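Long-range contact in beta-N-acetylhexosaminidase (PDB 4YYF), which probably hydrolyses terminal non-reducing N-acetyl-D-hexosamine residues in N-acetyl-beta-D-hexosaminides: residues G213-T221 against S293-R301. The protein carries 1 engineered substitution. Residues are numbered along the deposited sequence; the frame is centred on the assembly and turned at random.
Sequences GDSHTGGVT and SSMGAINQR. With FMT (formic acid), chain G.
Met295, present as selenomethionine, lays its end methyl over one face of the His216 ring. CE sits 3.7 Å from the ring centroid and 4° off the normal, a centred CH-pi contact. The bend at chi3 (71°) turns CE over the ring, with SE farther off on the same face. The same methyl packs close to Ser215, with CE 3.1 Å from OG; that hydroxyl is hydrogen-bonded to His208. At the ring edge, His216 ND1 donates in plane to the syn lone pair of Asp214 OD1 (2.8 Å). OD1 also takes the backbone N of His216, closing an Asx turn. The ND1 bond should limit rotation of the imidazole, while the backbone N holds the carboxylate in place. Its NE2 donates to O1 of a formic acid molecule (3.2 Å), probably from the crystallisation liquor.

Two backbone hydrogen bonds tie the segments together. Gly296 N donates to His216 O (2.8 Å), and Ala297 N to Ser215 O (3.1 Å). Ala297 CB lies against Gly218 O. Gln300 NE2 reaches Thr217 O in a weak bond, while a water links its OE1 to Gly219 N.

The loop after strand 199-205 thus meets the short helix 296-299 after strand 287-289, at the C-terminal ends of the barrel strands, the side on which TIM-barrel enzymes carry their active site.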
loop_
_atom_site.group_PDB
_atom_site.type_symbol
_atom_site.label_atom_id
_atom_site.label_comp_id
_atom_site.label_asym_id
_atom_site.label_seq_id
_atom_site.Cartn_x
_atom_site.Cartn_y
_atom_site.Cartn_z
ATOM N N GLY A 213 18.711 -6.292 -4.089
ATOM C CA GLY A 213 18.556 -7.214 -2.974
ATOM C C GLY A 213 17.192 -7.079 -2.333
ATOM O O GLY A 213 16.252 -6.606 -2.971
ATOM N N ASP A 214 17.102 -7.460 -1.060
ATOM C CA ASP A 214 15.826 -7.503 -0.341
ATOM C C ASP A 214 15.681 -6.301 0.601
ATOM O O ASP A 214 16.409 -6.195 1.592
ATOM C CB ASP A 214 15.755 -8.812 0.461
ATOM C CG ASP A 214 14.401 -9.038 1.114
ATOM O OD1 ASP A 214 13.575 -8.103 1.160
ATOM O OD2 ASP A 214 14.168 -10.166 1.602
ATOM N N SER A 215 14.733 -5.415 0.310
ATOM C CA SER A 215 14.540 -4.219 1.136
ATOM C C SER A 215 14.058 -4.522 2.561
ATOM O O SER A 215 14.101 -3.652 3.431
ATOM C CB SER A 215 13.608 -3.208 0.457
ATOM O OG SER A 215 12.381 -3.803 0.042
ATOM N N HIS A 216 13.603 -5.748 2.804
ATOM C CA HIS A 216 13.247 -6.148 4.164
ATOM C C HIS A 216 14.475 -6.131 5.072
ATOM O O HIS A 216 14.381 -5.887 6.283
ATOM C CB HIS A 216 12.617 -7.547 4.189
ATOM C CG HIS A 216 11.248 -7.611 3.593
ATOM N ND1 HIS A 216 11.025 -7.878 2.262
ATOM C CD2 HIS A 216 10.022 -7.450 4.160
ATOM C CE1 HIS A 216 9.719 -7.875 2.024
ATOM N NE2 HIS A 216 9.095 -7.623 3.160
ATOM N N THR A 217 15.643 -6.397 4.493
ATOM C CA THR A 217 16.819 -6.607 5.319
ATOM C C THR A 217 17.850 -5.481 5.269
ATOM O O THR A 217 18.757 -5.435 6.092
ATOM C CB THR A 217 17.488 -7.962 5.018
ATOM O OG1 THR A 217 17.880 -7.998 3.647
ATOM C CG2 THR A 217 16.522 -9.114 5.305
ATOM N N GLY A 218 17.715 -4.566 4.319
ATOM C CA GLY A 218 18.677 -3.483 4.204
ATOM C C GLY A 218 18.419 -2.641 2.979
ATOM O O GLY A 218 17.421 -2.834 2.296
ATOM N N GLY A 219 19.315 -1.702 2.696
ATOM C CA GLY A 219 19.133 -0.813 1.562
ATOM C C GLY A 219 19.340 -1.555 0.261
ATOM O O GLY A 219 20.164 -2.469 0.186
ATOM N N VAL A 220 18.583 -1.165 -0.763
ATOM C CA VAL A 220 18.709 -1.749 -2.093
ATOM C C VAL A 220 18.671 -0.649 -3.159
ATOM O O VAL A 220 18.141 0.442 -2.914
ATOM C CB VAL A 220 17.592 -2.790 -2.379
ATOM C CG1 VAL A 220 17.582 -3.886 -1.326
ATOM C CG2 VAL A 220 16.225 -2.120 -2.460
ATOM N N THR A 221 19.232 -0.952 -4.330
ATOM C CA THR A 221 19.300 -0.014 -5.454
ATOM C C THR A 221 18.685 -0.622 -6.724
ATOM O O THR A 221 18.881 -1.803 -7.012
ATOM C CB THR A 221 20.764 0.379 -5.746
ATOM O OG1 THR A 221 21.361 0.888 -4.553
ATOM C CG2 THR A 221 20.850 1.455 -6.836
ATOM N N SER A 293 8.412 0.282 9.418
ATOM C CA SER A 293 8.980 -0.057 10.731
ATOM C C SER A 293 9.856 -1.317 10.751
ATOM O O SER A 293 10.914 -1.335 11.382
ATOM C CB SER A 293 7.877 -0.173 11.779
ATOM O OG SER A 293 7.031 -1.277 11.494
ATOM N N SER A 294 9.423 -2.380 10.087
ATOM C CA SER A 294 10.153 -3.647 10.200
ATOM C C SER A 294 11.185 -3.833 9.110
ATOM O O SER A 294 12.025 -4.734 9.197
ATOM C CB SER A 294 9.204 -4.842 10.190
ATOM O OG SER A 294 8.782 -5.141 8.869
HETATM N N MSE A 295 11.137 -2.987 8.087
HETATM C CA MSE A 295 12.006 -3.159 6.916
HETATM C C MSE A 295 13.326 -2.409 7.039
HETATM O O MSE A 295 13.338 -1.189 7.216
HETATM C CB MSE A 295 11.262 -2.751 5.632
HETATM C CG MSE A 295 10.047 -3.627 5.388
HETATM SE SE MSE A 295 9.127 -3.295 3.709
HETATM C CE MSE A 295 10.456 -4.044 2.506
ATOM N N GLY A 296 14.429 -3.150 6.911
ATOM C CA GLY A 296 15.769 -2.622 7.109
ATOM C C GLY A 296 16.163 -1.455 6.219
ATOM O O GLY A 296 16.973 -0.619 6.627
ATOM N N ALA A 297 15.608 -1.385 5.010
ATOM C CA ALA A 297 15.929 -0.274 4.104
ATOM C C ALA A 297 15.543 1.062 4.743
ATOM O O ALA A 297 16.133 2.102 4.449
ATOM C CB ALA A 297 15.224 -0.443 2.750
ATOM N N ILE A 298 14.522 1.021 5.597
ATOM C CA ILE A 298 14.076 2.203 6.325
ATOM C C ILE A 298 14.642 2.249 7.745
ATOM O O ILE A 298 15.251 3.247 8.155
ATOM C CB ILE A 298 12.538 2.264 6.428
ATOM C CG1 ILE A 298 11.913 2.281 5.038
ATOM C CG2 ILE A 298 12.106 3.514 7.217
ATOM C CD1 ILE A 298 12.388 3.465 4.180
ATOM N N ASN A 299 14.445 1.174 8.499
ATOM C CA ASN A 299 14.646 1.260 9.948
ATOM C C ASN A 299 16.103 1.380 10.376
ATOM O O ASN A 299 16.401 1.768 11.513
ATOM C CB ASN A 299 13.849 0.178 10.724
ATOM C CG ASN A 299 14.452 -1.220 10.624
ATOM O OD1 ASN A 299 15.644 -1.389 10.400
ATOM N ND2 ASN A 299 13.620 -2.230 10.851
ATOM N N GLN A 300 17.015 1.085 9.456
ATOM C CA GLN A 300 18.436 1.249 9.744
ATOM C C GLN A 300 18.854 2.712 9.660
ATOM O O GLN A 300 19.958 3.071 10.065
ATOM C CB GLN A 300 19.283 0.420 8.778
ATOM C CG GLN A 300 19.220 -1.068 9.037
ATOM C CD GLN A 300 19.805 -1.872 7.892
ATOM O OE1 GLN A 300 20.460 -1.322 7.002
ATOM N NE2 GLN A 300 19.571 -3.181 7.907
ATOM N N ARG A 301 17.972 3.550 9.129
ATOM C CA ARG A 301 18.292 4.957 8.958
ATOM C C ARG A 301 17.348 5.863 9.754
ATOM O O ARG A 301 17.749 6.922 10.226
ATOM C CB ARG A 301 18.284 5.312 7.462
ATOM C CG ARG A 301 19.234 4.438 6.647
ATOM C CD ARG A 301 19.078 4.625 5.146
ATOM N NE ARG A 301 19.348 5.994 4.720
ATOM C CZ ARG A 301 19.486 6.371 3.451
ATOM N NH1 ARG A 301 19.396 5.474 2.477
ATOM N NH2 ARG A 301 19.717 7.641 3.159
HETATM C C FMT G . 5.383 -8.593 2.060
HETATM O O1 FMT G . 6.147 -7.640 1.898
HETATM O O2 FMT G . 5.755 -9.732 2.337
HETATM O O HOH W 1 12.846 -7.291 8.259
HETATM O O HOH W 2 14.553 -6.203 9.555
HETATM O O HOH W 3 21.681 -1.502 4.324
#